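Local structure of pumilio homolog 23 (Arabidopsis thaliana, 5WZJ) at residues 143-157 against 223-236. The protein binds RNA in a sequence-specific manner, recognising a segment of 18S rRNA, and probably regulates translation and mRNA stability. Residues are numbered along the deposited sequence; the frame is centred on the assembly and turned at random.
Sequences MCNCYGSHVLRRLLC and LQVDQYSSLVLQTA. With nucleotides of chain B.
Tyr228 lies flat against the start of helix 146-157: CA of Cys146 stands over the ring's centre, 3.5 Å from the centroid and 3° off its normal, a CH-pi contact. At the backbone of the same tyrosine, Ser149 OG, in the modelled conformer, donates to Tyr228 O (3.0 Å), tilted from the carbonyl plane and on the face opposite the helical Val232 N. Val232 is the knob of the pair, set among Met143, Ser149, Leu152 and Leu156, with CG1 against Leu156 CD1 and CG2 toward Ser149 and Leu152 CB; Met143, its chain bent at chi3, brings CE to Leu223 CD1 (4.1 Å) and near Leu233 CD2. The pair is a worked example of PUF stacking: the RNA-facing helices of Pumilio repeats 3 and 4 run side by side, 3° from parallel, in the superhelix. From this surface Arg153 reads cytosine C9 of the RNA, NH1 giving to N3 (2.9 Å) and NH2 to O2 (2.9 Å), with Leu231 CB over one guanidinium face. A turn at chi3 (-93°) lets its NE bond back to Ser149 O, and Tyr170 O takes a further bond from NH1. Replacing Arg153 by alanine would probably leave N3 and O2 of C9 without these donors. Thr235 OG1, bonded to Leu169 O, meets Arg153 CG.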
ATOM      1  N   MET A 143       2.226 -23.984  -4.435  1.00 12.24           N
ATOM      2  CA  MET A 143       2.770 -22.632  -4.374  1.00 14.24           C
ATOM      3  C   MET A 143       2.682 -21.944  -5.721  1.00 19.56           C
ATOM      4  O   MET A 143       2.396 -20.749  -5.794  1.00 16.18           O
ATOM      5  CB  MET A 143       4.231 -22.663  -3.918  1.00 15.50           C
ATOM      6  CG  MET A 143       4.426 -23.151  -2.493  1.00 19.23           C
ATOM      7  SD  MET A 143       6.170 -23.386  -2.041  1.00 17.95           S
ATOM      8  CE  MET A 143       6.770 -21.703  -2.019  1.00 12.49           C
ATOM      9  N   CYS A 144       2.934 -22.684  -6.800  1.00 16.84           N
ATOM     10  CA  CYS A 144       2.945 -22.130  -8.147  1.00 17.43           C
ATOM     11  C   CYS A 144       1.572 -22.119  -8.801  1.00 18.83           C
ATOM     12  O   CYS A 144       1.438 -21.610  -9.915  1.00 16.58           O
ATOM     13  CB  CYS A 144       3.927 -22.916  -9.021  1.00 17.35           C
ATOM     14  SG  CYS A 144       5.616 -22.740  -8.428  1.00 17.59           S
ATOM     15  N   ASN A 145       0.553 -22.643  -8.130  1.00 15.01           N
ATOM     16  CA  ASN A 145      -0.774 -22.782  -8.721  1.00 15.10           C
ATOM     17  C   ASN A 145      -1.556 -21.490  -8.506  1.00 16.48           C
ATOM     18  O   ASN A 145      -1.550 -20.940  -7.403  1.00 16.65           O
ATOM     19  CB  ASN A 145      -1.498 -23.969  -8.077  1.00 14.16           C
ATOM     20  CG  ASN A 145      -2.896 -24.159  -8.618  1.00 19.85           C
ATOM     21  OD1 ASN A 145      -3.872 -23.646  -8.059  1.00 18.34           O
ATOM     22  ND2 ASN A 145      -2.998 -24.890  -9.715  1.00 18.81           N
ATOM     23  N   CYS A 146      -2.232 -20.999  -9.557  1.00 15.99           N
ATOM     24  CA  CYS A 146      -2.919 -19.719  -9.422  0.61 19.16           C
ATOM     25  C   CYS A 146      -3.919 -19.743  -8.266  1.00 22.12           C
ATOM     26  O   CYS A 146      -3.987 -18.788  -7.487  1.00 28.65           O
ATOM     27  CB  CYS A 146      -3.593 -19.312 -10.740  0.61 25.09           C
ATOM     28  SG  CYS A 146      -4.719 -20.482 -11.511  0.61 28.46           S
ATOM     29  N   TYR A 147      -4.672 -20.833  -8.109  1.00 16.70           N
ATOM     30  CA  TYR A 147      -5.640 -20.884  -7.011  1.00 16.23           C
ATOM     31  C   TYR A 147      -4.970 -21.258  -5.691  1.00 15.03           C
ATOM     32  O   TYR A 147      -5.245 -20.642  -4.657  1.00 16.27           O
ATOM     33  CB  TYR A 147      -6.773 -21.864  -7.351  1.00 13.60           C
ATOM     34  CG  TYR A 147      -7.262 -21.712  -8.788  1.00 19.79           C
ATOM     35  CD1 TYR A 147      -8.010 -20.609  -9.170  1.00 16.86           C
ATOM     36  CD2 TYR A 147      -6.942 -22.657  -9.760  1.00 21.82           C
ATOM     37  CE1 TYR A 147      -8.446 -20.451 -10.484  1.00 20.02           C
ATOM     38  CE2 TYR A 147      -7.376 -22.515 -11.075  1.00 16.54           C
ATOM     39  CZ  TYR A 147      -8.120 -21.400 -11.427  1.00 20.77           C
ATOM     40  OH  TYR A 147      -8.565 -21.231 -12.719  1.00 23.59           O
ATOM     41  N   GLY A 148      -4.073 -22.248  -5.717  1.00 13.82           N
ATOM     42  CA  GLY A 148      -3.428 -22.694  -4.496  1.00 12.23           C
ATOM     43  C   GLY A 148      -2.615 -21.612  -3.822  1.00 14.69           C
ATOM     44  O   GLY A 148      -2.508 -21.583  -2.594  1.00 14.05           O
ATOM     45  N   SER A 149      -2.026 -20.713  -4.613  0.58 13.30           N
ATOM     46  CA  SER A 149      -1.242 -19.610  -4.062  0.58 11.71           C
ATOM     47  C   SER A 149      -2.097 -18.685  -3.202  0.58 13.63           C
ATOM     48  O   SER A 149      -1.605 -18.132  -2.212  0.58 12.59           O
ATOM     49  CB  SER A 149      -0.574 -18.833  -5.205  0.58 12.13           C
ATOM     50  OG  SER A 149      -0.051 -17.581  -4.778  0.58 16.63           O
ATOM     51  N   HIS A 150      -3.376 -18.511  -3.556  1.00 15.53           N
ATOM     52  CA  HIS A 150      -4.278 -17.700  -2.733  1.00 15.77           C
ATOM     53  C   HIS A 150      -4.564 -18.389  -1.411  1.00 16.37           C
ATOM     54  O   HIS A 150      -4.561 -17.751  -0.351  1.00 14.51           O
ATOM     55  CB  HIS A 150      -5.600 -17.437  -3.470  1.00 16.58           C
ATOM     56  CG  HIS A 150      -5.463 -16.535  -4.653  1.00 16.57           C
ATOM     57  ND1 HIS A 150      -5.367 -15.163  -4.537  1.00 16.50           N
ATOM     58  CD2 HIS A 150      -5.391 -16.808  -5.976  1.00 11.82           C
ATOM     59  CE1 HIS A 150      -5.245 -14.630  -5.739  1.00 18.33           C
ATOM     60  NE2 HIS A 150      -5.251 -15.608  -6.628  1.00 16.17           N
ATOM     61  N   VAL A 151      -4.858 -19.692  -1.471  1.00 17.19           N
ATOM     62  CA  VAL A 151      -5.117 -20.472  -0.267  1.00 17.17           C
ATOM     63  C   VAL A 151      -3.926 -20.400   0.687  1.00 12.90           C
ATOM     64  O   VAL A 151      -4.091 -20.232   1.902  1.00 13.27           O
ATOM     65  CB  VAL A 151      -5.464 -21.924  -0.654  1.00 17.76           C
ATOM     66  CG1 VAL A 151      -5.630 -22.797   0.584  1.00 13.08           C
ATOM     67  CG2 VAL A 151      -6.749 -21.960  -1.525  1.00 13.55           C
ATOM     68  N   LEU A 152      -2.708 -20.510   0.149  1.00 11.28           N
ATOM     69  CA  LEU A 152      -1.504 -20.508   0.986  1.00 11.41           C
ATOM     70  C   LEU A 152      -1.280 -19.151   1.646  1.00 14.37           C
ATOM     71  O   LEU A 152      -0.947 -19.083   2.836  1.00 16.96           O
ATOM     72  CB  LEU A 152      -0.274 -20.884   0.150  1.00 11.97           C
ATOM     73  CG  LEU A 152      -0.036 -22.371  -0.145  1.00 20.62           C
ATOM     74  CD1 LEU A 152       1.143 -22.557  -1.103  1.00 16.68           C
ATOM     75  CD2 LEU A 152       0.211 -23.128   1.161  1.00 17.14           C
ATOM     76  N   ARG A 153      -1.466 -18.066   0.893  1.00 13.35           N
ATOM     77  CA  ARG A 153      -1.397 -16.723   1.467  1.00 14.88           C
ATOM     78  C   ARG A 153      -2.360 -16.567   2.640  1.00 14.10           C
ATOM     79  O   ARG A 153      -1.978 -16.082   3.712  1.00 18.08           O
ATOM     80  CB  ARG A 153      -1.685 -15.680   0.381  1.00 10.98           C
ATOM     81  CG  ARG A 153      -0.466 -15.447  -0.533  1.00 18.56           C
ATOM     82  CD  ARG A 153      -0.770 -14.480  -1.674  1.00 18.37           C
ATOM     83  NE  ARG A 153      -1.204 -15.181  -2.877  1.00 20.82           N
ATOM     84  CZ  ARG A 153      -1.632 -14.557  -3.971  1.00 16.35           C
ATOM     85  NH1 ARG A 153      -1.699 -13.228  -3.990  1.00 13.61           N
ATOM     86  NH2 ARG A 153      -1.998 -15.253  -5.033  1.00 14.95           N
ATOM     87  N   ARG A 154      -3.624 -16.958   2.449  1.00 14.68           N
ATOM     88  CA  ARG A 154      -4.590 -16.860   3.542  1.00 12.14           C
ATOM     89  C   ARG A 154      -4.170 -17.733   4.716  1.00 11.95           C
ATOM     90  O   ARG A 154      -4.211 -17.293   5.873  1.00 14.30           O
ATOM     91  CB  ARG A 154      -5.997 -17.235   3.060  1.00 14.75           C
ATOM     92  CG  ARG A 154      -7.075 -17.093   4.160  1.00 12.48           C
ATOM     93  CD  ARG A 154      -8.508 -17.206   3.596  1.00 12.02           C
ATOM     94  NE  ARG A 154      -8.772 -16.232   2.542  1.00 14.81           N
ATOM     95  CZ  ARG A 154      -9.077 -14.955   2.766  1.00 21.08           C
ATOM     96  NH1 ARG A 154      -9.149 -14.499   4.006  1.00 19.65           N
ATOM     97  NH2 ARG A 154      -9.287 -14.130   1.752  1.00 22.63           N
ATOM     98  N   LEU A 155      -3.709 -18.956   4.433  1.00 16.23           N
ATOM     99  CA  LEU A 155      -3.281 -19.862   5.502  1.00 14.83           C
ATOM    100  C   LEU A 155      -2.096 -19.303   6.283  1.00 18.28           C
ATOM    101  O   LEU A 155      -2.059 -19.404   7.514  1.00 15.54           O
ATOM    102  CB  LEU A 155      -2.923 -21.224   4.917  1.00 13.74           C
ATOM    103  CG  LEU A 155      -2.360 -22.233   5.905  1.00 15.25           C
ATOM    104  CD1 LEU A 155      -3.405 -22.564   6.984  1.00 15.77           C
ATOM    105  CD2 LEU A 155      -1.915 -23.486   5.153  1.00 13.60           C
ATOM    106  N   LEU A 156      -1.094 -18.756   5.581  1.00 13.84           N
ATOM    107  CA  LEU A 156       0.018 -18.096   6.256  1.00 15.79           C
ATOM    108  C   LEU A 156      -0.486 -16.983   7.165  1.00 16.44           C
ATOM    109  O   LEU A 156      -0.052 -16.865   8.314  1.00 14.97           O
ATOM    110  CB  LEU A 156       1.006 -17.534   5.223  1.00 11.32           C
ATOM    111  CG  LEU A 156       1.860 -18.559   4.463  1.00 13.24           C
ATOM    112  CD1 LEU A 156       2.375 -17.955   3.157  1.00 12.99           C
ATOM    113  CD2 LEU A 156       3.022 -19.038   5.323  1.00 11.91           C
ATOM    114  N   CYS A 157      -1.400 -16.144   6.656  1.00 16.36           N
ATOM    115  CA  CYS A 157      -1.940 -15.050   7.462  1.00 18.12           C
ATOM    116  C   CYS A 157      -2.638 -15.579   8.708  1.00 20.79           C
ATOM    117  O   CYS A 157      -2.462 -15.039   9.806  1.00 22.22           O
ATOM    118  CB  CYS A 157      -2.909 -14.197   6.632  1.00 13.00           C
ATOM    119  SG  CYS A 157      -2.130 -13.134   5.398  1.00 17.16           S
ATOM    120  N   LEU A 223      11.214 -20.837  -8.186  1.00 13.30           N
ATOM    121  CA  LEU A 223      10.212 -20.188  -7.339  1.00 16.74           C
ATOM    122  C   LEU A 223      10.383 -18.670  -7.354  1.00 16.50           C
ATOM    123  O   LEU A 223       9.398 -17.931  -7.251  1.00 16.27           O
ATOM    124  CB  LEU A 223      10.299 -20.730  -5.907  1.00 12.68           C
ATOM    125  CG  LEU A 223       9.972 -22.221  -5.680  1.00 13.32           C
ATOM    126  CD1 LEU A 223      10.119 -22.572  -4.205  1.00 15.25           C
ATOM    127  CD2 LEU A 223       8.572 -22.612  -6.173  1.00 12.69           C
ATOM    128  N   GLN A 224      11.631 -18.198  -7.497  1.00 13.44           N
ATOM    129  CA  GLN A 224      11.924 -16.766  -7.531  1.00 14.07           C
ATOM    130  C   GLN A 224      11.180 -16.058  -8.657  1.00 16.93           C
ATOM    131  O   GLN A 224      10.768 -14.899  -8.506  1.00 17.59           O
ATOM    132  CB  GLN A 224      13.437 -16.549  -7.710  1.00  9.96           C
ATOM    133  CG  GLN A 224      14.286 -16.795  -6.472  1.00 18.20           C
ATOM    134  CD  GLN A 224      15.769 -16.606  -6.757  1.00 19.94           C
ATOM    135  OE1 GLN A 224      16.167 -16.377  -7.899  1.00 16.50           O
ATOM    136  NE2 GLN A 224      16.588 -16.711  -5.726  1.00 13.72           N
ATOM    137  N   VAL A 225      11.021 -16.723  -9.802  1.00 15.75           N
ATOM    138  CA  VAL A 225      10.501 -16.089 -11.010  1.00 18.26           C
ATOM    139  C   VAL A 225       9.119 -16.611 -11.372  1.00 21.55           C
ATOM    140  O   VAL A 225       8.572 -16.252 -12.420  1.00 19.59           O
ATOM    141  CB  VAL A 225      11.474 -16.238 -12.200  1.00 19.06           C
ATOM    142  CG1 VAL A 225      12.808 -15.528 -11.900  1.00 20.38           C
ATOM    143  CG2 VAL A 225      11.714 -17.712 -12.523  1.00 20.82           C
ATOM    144  N   ASP A 226       8.528 -17.443 -10.536  1.00 16.76           N
ATOM    145  CA  ASP A 226       7.147 -17.839 -10.755  1.00 20.60           C
ATOM    146  C   ASP A 226       6.257 -16.851 -10.020  1.00 18.01           C
ATOM    147  O   ASP A 226       6.435 -16.625  -8.820  1.00 16.13           O
ATOM    148  CB  ASP A 226       6.885 -19.261 -10.265  1.00 18.23           C
ATOM    149  CG  ASP A 226       5.452 -19.683 -10.475  1.00 21.93           C
ATOM    150  OD1 ASP A 226       4.584 -19.317  -9.647  1.00 19.23           O
ATOM    151  OD2 ASP A 226       5.196 -20.385 -11.471  1.00 19.42           O
ATOM    152  N   GLN A 227       5.309 -16.260 -10.744  1.00 14.56           N
ATOM    153  CA  GLN A 227       4.472 -15.225 -10.148  1.00 23.37           C
ATOM    154  C   GLN A 227       3.776 -15.721  -8.889  1.00 18.21           C
ATOM    155  O   GLN A 227       3.712 -15.009  -7.880  1.00 13.82           O
ATOM    156  CB  GLN A 227       3.441 -14.737 -11.165  1.00 18.49           C
ATOM    157  CG  GLN A 227       2.331 -13.951 -10.539  1.00 25.34           C
ATOM    158  CD  GLN A 227       1.479 -13.263 -11.583  1.00 30.44           C
ATOM    159  OE1 GLN A 227       1.992 -12.593 -12.474  1.00 30.68           O
ATOM    160  NE2 GLN A 227       0.180 -13.434 -11.485  1.00 36.31           N
ATOM    161  N   TYR A 228       3.249 -16.941  -8.928  1.00 13.01           N
ATOM    162  CA  TYR A 228       2.413 -17.378  -7.823  1.00 13.21           C
ATOM    163  C   TYR A 228       3.244 -17.803  -6.614  1.00 16.34           C
ATOM    164  O   TYR A 228       2.868 -17.517  -5.474  1.00 17.21           O
ATOM    165  CB  TYR A 228       1.460 -18.469  -8.322  1.00 13.09           C
ATOM    166  CG  TYR A 228       0.369 -17.826  -9.162  1.00 18.54           C
ATOM    167  CD1 TYR A 228      -0.512 -16.926  -8.584  1.00 16.70           C
ATOM    168  CD2 TYR A 228       0.258 -18.068 -10.538  1.00 21.11           C
ATOM    169  CE1 TYR A 228      -1.504 -16.305  -9.333  1.00 25.42           C
ATOM    170  CE2 TYR A 228      -0.733 -17.436 -11.308  1.00 20.42           C
ATOM    171  CZ  TYR A 228      -1.609 -16.558 -10.687  1.00 26.90           C
ATOM    172  OH  TYR A 228      -2.604 -15.925 -11.393  1.00 35.68           O
ATOM    173  N   SER A 229       4.389 -18.451  -6.817  1.00 13.32           N
ATOM    174  CA  SER A 229       5.217 -18.749  -5.646  1.00  7.80           C
ATOM    175  C   SER A 229       5.853 -17.472  -5.097  1.00 13.36           C
ATOM    176  O   SER A 229       6.024 -17.335  -3.877  1.00 13.98           O
ATOM    177  CB  SER A 229       6.297 -19.790  -5.991  1.00  6.99           C
ATOM    178  OG  SER A 229       7.070 -19.356  -7.103  1.00 15.34           O
ATOM    179  N   SER A 230       6.199 -16.519  -5.971  1.00 11.27           N
ATOM    180  CA  SER A 230       6.739 -15.255  -5.479  1.00 14.54           C
ATOM    181  C   SER A 230       5.730 -14.557  -4.570  1.00 14.50           C
ATOM    182  O   SER A 230       6.085 -14.068  -3.490  1.00 15.48           O
ATOM    183  CB  SER A 230       7.130 -14.361  -6.654  1.00 15.99           C
ATOM    184  OG  SER A 230       7.431 -13.054  -6.216  1.00 18.82           O
ATOM    185  N   LEU A 231       4.455 -14.556  -4.975  1.00 14.80           N
ATOM    186  CA  LEU A 231       3.386 -13.973  -4.168  1.00 15.55           C
ATOM    187  C   LEU A 231       3.258 -14.656  -2.805  1.00 16.12           C
ATOM    188  O   LEU A 231       3.051 -13.984  -1.787  1.00 14.94           O
ATOM    189  CB  LEU A 231       2.063 -14.050  -4.937  1.00 12.02           C
ATOM    190  CG  LEU A 231       1.906 -12.981  -6.023  1.00 13.65           C
ATOM    191  CD1 LEU A 231       0.823 -13.384  -7.033  1.00 11.80           C
ATOM    192  CD2 LEU A 231       1.562 -11.660  -5.351  1.00 12.64           C
ATOM    193  N   VAL A 232       3.343 -15.987  -2.774  1.00 14.19           N
ATOM    194  CA  VAL A 232       3.328 -16.712  -1.504  1.00 10.55           C
ATOM    195  C   VAL A 232       4.491 -16.260  -0.624  1.00 12.74           C
ATOM    196  O   VAL A 232       4.314 -15.941   0.557  1.00 15.41           O
ATOM    197  CB  VAL A 232       3.371 -18.231  -1.754  1.00 11.06           C
ATOM    198  CG1 VAL A 232       3.532 -18.985  -0.420  1.00 12.63           C
ATOM    199  CG2 VAL A 232       2.094 -18.699  -2.494  1.00  8.13           C
ATOM    200  N   LEU A 233       5.696 -16.223  -1.190  1.00 12.27           N
ATOM    201  CA  LEU A 233       6.869 -15.869  -0.394  1.00 15.42           C
ATOM    202  C   LEU A 233       6.833 -14.408   0.056  1.00 14.57           C
ATOM    203  O   LEU A 233       7.326 -14.090   1.144  1.00 13.37           O
ATOM    204  CB  LEU A 233       8.146 -16.156  -1.182  1.00 14.38           C
ATOM    205  CG  LEU A 233       8.435 -17.642  -1.457  1.00 20.19           C
ATOM    206  CD1 LEU A 233       9.698 -17.790  -2.281  1.00 19.37           C
ATOM    207  CD2 LEU A 233       8.573 -18.407  -0.176  1.00 23.67           C
ATOM    208  N   GLN A 234       6.260 -13.514  -0.758  1.00 12.11           N
ATOM    209  CA  GLN A 234       6.073 -12.127  -0.330  1.00 12.87           C
ATOM    210  C   GLN A 234       5.204 -12.050   0.912  1.00 14.86           C
ATOM    211  O   GLN A 234       5.548 -11.363   1.881  1.00 17.74           O
ATOM    212  CB  GLN A 234       5.431 -11.301  -1.441  1.00 10.30           C
ATOM    213  CG  GLN A 234       6.338 -11.053  -2.651  1.00 13.17           C
ATOM    214  CD  GLN A 234       5.537 -10.518  -3.819  1.00 15.03           C
ATOM    215  OE1 GLN A 234       4.758  -9.567  -3.667  1.00 15.96           O
ATOM    216  NE2 GLN A 234       5.673 -11.153  -4.975  1.00 16.18           N
ATOM    217  N   THR A 235       4.058 -12.732   0.889  1.00 11.84           N
ATOM    218  CA  THR A 235       3.180 -12.736   2.056  1.00 14.41           C
ATOM    219  C   THR A 235       3.916 -13.269   3.284  1.00 19.23           C
ATOM    220  O   THR A 235       3.892 -12.653   4.358  1.00 13.51           O
ATOM    221  CB  THR A 235       1.922 -13.554   1.750  1.00 14.78           C
ATOM    222  OG1 THR A 235       1.188 -12.889   0.721  1.00 13.92           O
ATOM    223  CG2 THR A 235       1.035 -13.707   2.977  1.00 12.81           C
ATOM    224  N   ALA A 236       4.632 -14.382   3.129  1.00 14.77           N
ATOM    225  CA  ALA A 236       5.364 -14.931   4.270  1.00 13.08           C
ATOM    226  C   ALA A 236       6.365 -13.921   4.830  1.00 17.06           C
ATOM    227  O   ALA A 236       6.462 -13.742   6.051  1.00 15.17           O
ATOM    228  CB  ALA A 236       6.074 -16.227   3.873  1.00  8.82           C
TER
ATOM    229  P     G B  10      -7.173 -12.998 -12.273  1.00 29.98           P
ATOM    230  OP1   G B  10      -7.360 -12.910 -13.732  1.00 32.79           O
ATOM    231  OP2   G B  10      -7.665 -11.950 -11.360  1.00 30.75           O
ATOM    232  O5'   G B  10      -7.842 -14.349 -11.751  1.00 32.45           O
ATOM    233  C5'   G B  10      -7.477 -15.621 -12.270  1.00 22.20           C
ATOM    234  C4'   G B  10      -8.293 -16.716 -11.620  1.00 24.07           C
ATOM    235  O4'   G B  10      -7.960 -16.756 -10.203  1.00 16.81           O
ATOM    236  C3'   G B  10      -9.814 -16.522 -11.696  1.00 23.44           C
ATOM    237  O3'   G B  10     -10.479 -17.786 -11.762  1.00 28.91           O
ATOM    238  C2'   G B  10     -10.132 -15.887 -10.354  1.00 23.16           C
ATOM    239  O2'   G B  10     -11.458 -16.071  -9.909  1.00 28.64           O
ATOM    240  C1'   G B  10      -9.134 -16.596  -9.439  1.00 15.39           C
ATOM    241  N9    G B  10      -8.866 -15.821  -8.229  1.00 20.27           N
ATOM    242  C8    G B  10      -8.672 -14.451  -8.177  1.00 19.71           C
ATOM    243  N7    G B  10      -8.549 -14.019  -6.954  1.00 18.63           N
ATOM    244  C5    G B  10      -8.689 -15.155  -6.161  1.00 20.00           C
ATOM    245  C6    G B  10      -8.632 -15.299  -4.752  1.00 21.45           C
ATOM    246  O6    G B  10      -8.451 -14.422  -3.912  1.00 18.77           O
ATOM    247  N1    G B  10      -8.814 -16.619  -4.355  1.00 17.56           N
ATOM    248  C2    G B  10      -9.013 -17.679  -5.205  1.00 18.41           C
ATOM    249  N2    G B  10      -9.159 -18.891  -4.634  1.00 17.68           N
ATOM    250  N3    G B  10      -9.065 -17.551  -6.520  1.00 17.14           N
ATOM    251  C4    G B  10      -8.900 -16.276  -6.927  1.00 17.11           C
ATOM    252  P     C B   9      -2.957  -8.817 -13.443  1.00 40.39           P
ATOM    253  OP1   C B   9      -3.674  -8.950 -14.736  1.00 40.21           O
ATOM    254  OP2   C B   9      -3.264  -7.670 -12.549  1.00 33.19           O
ATOM    255  O5'   C B   9      -3.219 -10.125 -12.559  1.00 34.78           O
ATOM    256  C5'   C B   9      -2.995 -11.441 -13.056  1.00 25.20           C
ATOM    257  C4'   C B   9      -3.349 -12.458 -11.996  1.00 24.19           C
ATOM    258  O4'   C B   9      -2.447 -12.327 -10.880  1.00 24.02           O
ATOM    259  C3'   C B   9      -4.759 -12.324 -11.418  1.00 23.32           C
ATOM    260  O3'   C B   9      -5.607 -13.266 -12.048  1.00 24.40           O
ATOM    261  C2'   C B   9      -4.616 -12.592  -9.909  1.00 38.53           C
ATOM    262  O2'   C B   9      -5.197 -13.840  -9.545  1.00 55.60           O
ATOM    263  C1'   C B   9      -3.096 -12.648  -9.684  1.00 21.89           C
ATOM    264  N1    C B   9      -2.626 -11.739  -8.619  1.00 20.16           N
ATOM    265  C2    C B   9      -2.522 -12.302  -7.355  1.00 19.29           C
ATOM    266  O2    C B   9      -2.828 -13.506  -7.249  1.00 19.11           O
ATOM    267  N3    C B   9      -2.094 -11.534  -6.319  1.00 21.15           N
ATOM    268  C4    C B   9      -1.793 -10.252  -6.523  1.00 19.19           C
ATOM    269  N4    C B   9      -1.384  -9.523  -5.480  1.00 21.00           N
ATOM    270  C5    C B   9      -1.896  -9.653  -7.822  1.00 20.72           C
ATOM    271  C6    C B   9      -2.314 -10.423  -8.838  1.00 19.78           C
ATOM    272  P     A B   8       1.728  -5.162 -15.579  1.00 28.48           P
ATOM    273  OP1   A B   8       1.267  -6.019 -16.698  1.00 29.81           O
ATOM    274  OP2   A B   8       0.937  -3.985 -15.175  1.00 30.04           O
ATOM    275  O5'   A B   8       1.900  -6.037 -14.269  1.00 28.47           O
ATOM    276  C5'   A B   8       0.778  -6.464 -13.533  1.00 37.36           C
ATOM    277  C4'   A B   8       0.831  -7.953 -13.386  1.00 38.77           C
ATOM    278  O4'   A B   8       1.937  -8.316 -12.516  1.00 25.30           O
ATOM    279  C3'   A B   8      -0.397  -8.598 -12.765  1.00 37.83           C
ATOM    280  O3'   A B   8      -1.375  -8.876 -13.764  1.00 46.17           O
ATOM    281  C2'   A B   8       0.172  -9.857 -12.148  1.00 35.60           C
ATOM    282  O2'   A B   8       0.347 -10.807 -13.192  1.00 24.90           O
ATOM    283  C1'   A B   8       1.562  -9.381 -11.687  1.00 26.85           C
ATOM    284  N9    A B   8       1.628  -8.893 -10.288  1.00 22.12           N
ATOM    285  C8    A B   8       0.977  -7.845  -9.666  1.00 20.42           C
ATOM    286  N7    A B   8       1.319  -7.682  -8.401  1.00 22.40           N
ATOM    287  C5    A B   8       2.274  -8.659  -8.173  1.00 19.43           C
ATOM    288  C6    A B   8       3.048  -9.020  -7.049  1.00 18.03           C
ATOM    289  N6    A B   8       2.998  -8.439  -5.845  1.00 15.32           N
ATOM    290  N1    A B   8       3.909 -10.056  -7.198  1.00 17.09           N
ATOM    291  C2    A B   8       4.004 -10.685  -8.377  1.00 18.60           C
ATOM    292  N3    A B   8       3.330 -10.439  -9.495  1.00 14.55           N
ATOM    293  C4    A B   8       2.484  -9.396  -9.329  1.00 17.82           C
TER
HETATM  294  O   HOH W   1       2.646 -20.844 -11.972  1.00 26.26           O